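Putative regulator of transfer genes ArtA (Staphylococcus aureus subsp. aureus USA300, PDB 3GXQ) binds DNA as a dimeric ribbon-helix-helix protein and probably acts as a master regulator of plasmid transmission genes. Local coordinates at residues D24-Y29 against R43-K48. Sequence-based numbering, arbitrary orientation.
Sequences DEIIKY and REILKK. With nucleotides of chain D.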
loop_
_atom_site.group_PDB
_atom_site.type_symbol
_atom_site.label_atom_id
_atom_site.label_comp_id
_atom_site.label_asym_id
_atom_site.label_seq_id
_atom_site.Cartn_x
_atom_site.Cartn_y
_atom_site.Cartn_z
ATOM N N ASP B 24 2.123 -4.373 11.365
ATOM C CA ASP B 24 2.883 -5.493 11.919
ATOM C C ASP B 24 2.876 -6.635 10.915
ATOM O O ASP B 24 3.846 -7.398 10.821
ATOM C CB ASP B 24 2.273 -5.994 13.239
ATOM C CG ASP B 24 2.357 -4.967 14.336
ATOM O OD1 ASP B 24 3.403 -4.297 14.447
ATOM O OD2 ASP B 24 1.386 -4.819 15.098
ATOM N N GLU B 25 1.786 -6.750 10.158
ATOM C CA GLU B 25 1.666 -7.824 9.180
ATOM C C GLU B 25 2.466 -7.553 7.935
ATOM O O GLU B 25 2.974 -8.485 7.304
ATOM C CB GLU B 25 0.205 -8.051 8.822
ATOM C CG GLU B 25 -0.472 -9.121 9.652
ATOM C CD GLU B 25 -1.982 -9.012 9.598
ATOM O OE1 GLU B 25 -2.525 -8.801 8.493
ATOM O OE2 GLU B 25 -2.629 -9.145 10.661
ATOM N N ILE B 26 2.583 -6.277 7.574
ATOM C CA ILE B 26 3.361 -5.918 6.395
ATOM C C ILE B 26 4.821 -6.125 6.776
ATOM O O ILE B 26 5.621 -6.583 5.971
ATOM C CB ILE B 26 3.119 -4.452 5.964
ATOM C CG1 ILE B 26 1.638 -4.261 5.588
ATOM C CG2 ILE B 26 4.000 -4.116 4.766
ATOM C CD1 ILE B 26 1.253 -2.835 5.317
ATOM N N ILE B 27 5.151 -5.806 8.021
ATOM C CA ILE B 27 6.509 -5.964 8.518
ATOM C C ILE B 27 6.903 -7.449 8.608
ATOM O O ILE B 27 8.022 -7.825 8.230
ATOM C CB ILE B 27 6.678 -5.294 9.885
ATOM C CG1 ILE B 27 6.717 -3.767 9.708
ATOM C CG2 ILE B 27 7.929 -5.815 10.566
ATOM C CD1 ILE B 27 6.725 -3.002 11.031
ATOM N N LYS B 28 6.000 -8.298 9.091
ATOM C CA LYS B 28 6.317 -9.712 9.177
ATOM C C LYS B 28 6.585 -10.238 7.769
ATOM O O LYS B 28 7.468 -11.060 7.585
ATOM C CB LYS B 28 5.172 -10.489 9.828
ATOM C CG LYS B 28 5.416 -11.991 9.943
ATOM C CD LYS B 28 4.354 -12.652 10.812
ATOM C CE LYS B 28 4.401 -12.128 12.249
ATOM N NZ LYS B 28 5.602 -12.595 13.013
ATOM N N TYR B 29 5.836 -9.758 6.775
ATOM C CA TYR B 29 6.032 -10.189 5.382
ATOM C C TYR B 29 7.378 -9.677 4.855
ATOM O O TYR B 29 8.071 -10.366 4.112
ATOM C CB TYR B 29 4.905 -9.656 4.482
ATOM C CG TYR B 29 5.024 -10.056 3.013
ATOM C CD1 TYR B 29 4.425 -11.218 2.533
ATOM C CD2 TYR B 29 5.759 -9.287 2.114
ATOM C CE1 TYR B 29 4.557 -11.605 1.194
ATOM C CE2 TYR B 29 5.901 -9.665 0.773
ATOM C CZ TYR B 29 5.298 -10.825 0.319
ATOM O OH TYR B 29 5.450 -11.210 -1.005
ATOM N N ARG B 43 4.862 -2.750 -1.738
ATOM C CA ARG B 43 4.646 -2.732 -3.188
ATOM C C ARG B 43 4.123 -4.079 -3.683
ATOM O O ARG B 43 3.152 -4.128 -4.438
ATOM C CB ARG B 43 5.952 -2.432 -3.933
ATOM C CG ARG B 43 6.264 -0.966 -4.133
ATOM C CD ARG B 43 7.681 -0.789 -4.665
ATOM N NE ARG B 43 8.329 0.226 -3.857
ATOM C CZ ARG B 43 9.531 0.123 -3.317
ATOM N NH1 ARG B 43 10.275 -0.962 -3.500
ATOM N NH2 ARG B 43 9.952 1.103 -2.542
ATOM N N GLU B 44 4.786 -5.160 -3.266
ATOM C CA GLU B 44 4.399 -6.513 -3.656
ATOM C C GLU B 44 2.983 -6.820 -3.169
ATOM O O GLU B 44 2.176 -7.398 -3.889
ATOM C CB GLU B 44 5.372 -7.543 -3.068
ATOM C CG GLU B 44 6.840 -7.217 -3.296
ATOM C CD GLU B 44 7.784 -8.228 -2.654
ATOM O OE1 GLU B 44 7.512 -8.654 -1.509
ATOM O OE2 GLU B 44 8.803 -8.586 -3.290
ATOM N N ILE B 45 2.692 -6.424 -1.939
ATOM C CA ILE B 45 1.383 -6.644 -1.348
ATOM C C ILE B 45 0.328 -5.831 -2.080
ATOM O O ILE B 45 -0.728 -6.345 -2.444
ATOM C CB ILE B 45 1.408 -6.266 0.134
ATOM C CG1 ILE B 45 2.372 -7.208 0.861
ATOM C CG2 ILE B 45 0.001 -6.332 0.736
ATOM C CD1 ILE B 45 2.670 -6.801 2.297
ATOM N N LEU B 46 0.616 -4.558 -2.304
ATOM C CA LEU B 46 -0.320 -3.706 -3.008
ATOM C C LEU B 46 -0.601 -4.260 -4.405
ATOM O O LEU B 46 -1.734 -4.233 -4.880
ATOM C CB LEU B 46 0.229 -2.276 -3.106
ATOM C CG LEU B 46 0.066 -1.396 -1.861
ATOM C CD1 LEU B 46 0.869 -0.116 -2.011
ATOM C CD2 LEU B 46 -1.405 -1.069 -1.656
ATOM N N LYS B 47 0.435 -4.771 -5.057
ATOM C CA LYS B 47 0.282 -5.305 -6.400
ATOM C C LYS B 47 -0.637 -6.525 -6.424
ATOM O O LYS B 47 -1.442 -6.684 -7.340
ATOM C CB LYS B 47 1.651 -5.663 -6.989
ATOM C CG LYS B 47 1.567 -6.241 -8.388
ATOM C CD LYS B 47 0.768 -5.315 -9.302
ATOM C CE LYS B 47 0.488 -5.955 -10.651
ATOM N NZ LYS B 47 -0.236 -5.007 -11.551
ATOM N N LYS B 48 -0.521 -7.390 -5.423
ATOM C CA LYS B 48 -1.374 -8.558 -5.368
ATOM C C LYS B 48 -2.803 -8.089 -5.153
ATOM O O LYS B 48 -3.740 -8.630 -5.745
ATOM C CB LYS B 48 -0.950 -9.478 -4.227
ATOM C CG LYS B 48 0.434 -10.072 -4.403
ATOM C CD LYS B 48 0.884 -10.799 -3.135
ATOM C CE LYS B 48 2.279 -11.400 -3.281
ATOM N NZ LYS B 48 2.344 -12.441 -4.346
ATOM P P DA D 3 12.831 1.600 -1.581
ATOM O OP1 DA D 3 12.777 0.126 -1.700
ATOM O OP2 DA D 3 11.663 2.412 -1.956
ATOM O "O5'" DA D 3 13.211 2.023 -0.097
ATOM C "C5'" DA D 3 14.458 1.637 0.454
ATOM C "C4'" DA D 3 14.469 1.850 1.947
ATOM O "O4'" DA D 3 14.826 3.227 2.238
ATOM C "C3'" DA D 3 13.086 1.652 2.573
ATOM O "O3'" DA D 3 13.222 1.138 3.902
ATOM C "C2'" DA D 3 12.491 3.053 2.524
ATOM C "C1'" DA D 3 13.716 3.913 2.796
ATOM N N9 DA D 3 13.714 5.291 2.300
ATOM C C8 DA D 3 13.075 5.803 1.202
ATOM N N7 DA D 3 13.256 7.094 1.039
ATOM C C5 DA D 3 14.073 7.456 2.098
ATOM C C6 DA D 3 14.633 8.696 2.493
ATOM N N6 DA D 3 14.437 9.849 1.839
ATOM N N1 DA D 3 15.408 8.709 3.599
ATOM C C2 DA D 3 15.602 7.559 4.258
ATOM N N3 DA D 3 15.135 6.340 3.988
ATOM C C4 DA D 3 14.367 6.355 2.882
#
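Tyr29 lays one face of its ring over the methylene and methyl end of Ile45, with CG1 standing 4.2 Å above the ring plane and displaced to one border of the ring, and CD1 lying 4.0 Å from CD2 of Tyr29. The two side chains run antiparallel alongside one another, because the ring leaves its backbone with CG anti to the N (chi1 -180°) and reaches across to helix 38-53 while Ile45 reaches back. The same CD1 of Ile45 also meets the branch methyl CG2 of Ile26, at 3.9 Å, so a single methyl is shared between an aromatic and an aliphatic neighbour one helical turn apart. This is the hairpin of a ribbon-helix-helix fold; the axes of 24-29 and 43-48 run at 110° to each other and come within 11.2 Å.

The ring edge faces a polar neighbour. Glu44 brings OE1 to the edge of the ring, in its plane and 3.0 Å from CE2 of Tyr29, with the carboxylate turned 82° from the ring. Tyr29 OH gives Glu44 OE1 a weak hydrogen bond of 3.3 Å. Lys48 CE passes the hydroxyl as a plain van der Waals neighbour. Arg43 points off the flank of helix 38-53 toward the DNA; its long NH1 bond to OP1 of DA3 of chain D is doubtful, the guanidinium sitting too close to the phosphate, while its NE bonds to the carbonyl of Leu17 of the second subunit.

Asp34 carries a like charge close to Glu44, which would tend to raise the affinity of the glutamate for a proton; the weak phenol bond probably offsets little. Much of the surface buried here belongs to Ile26, Tyr29 and Ile45, so the contact probably depends more on apolar overlap than on that bond.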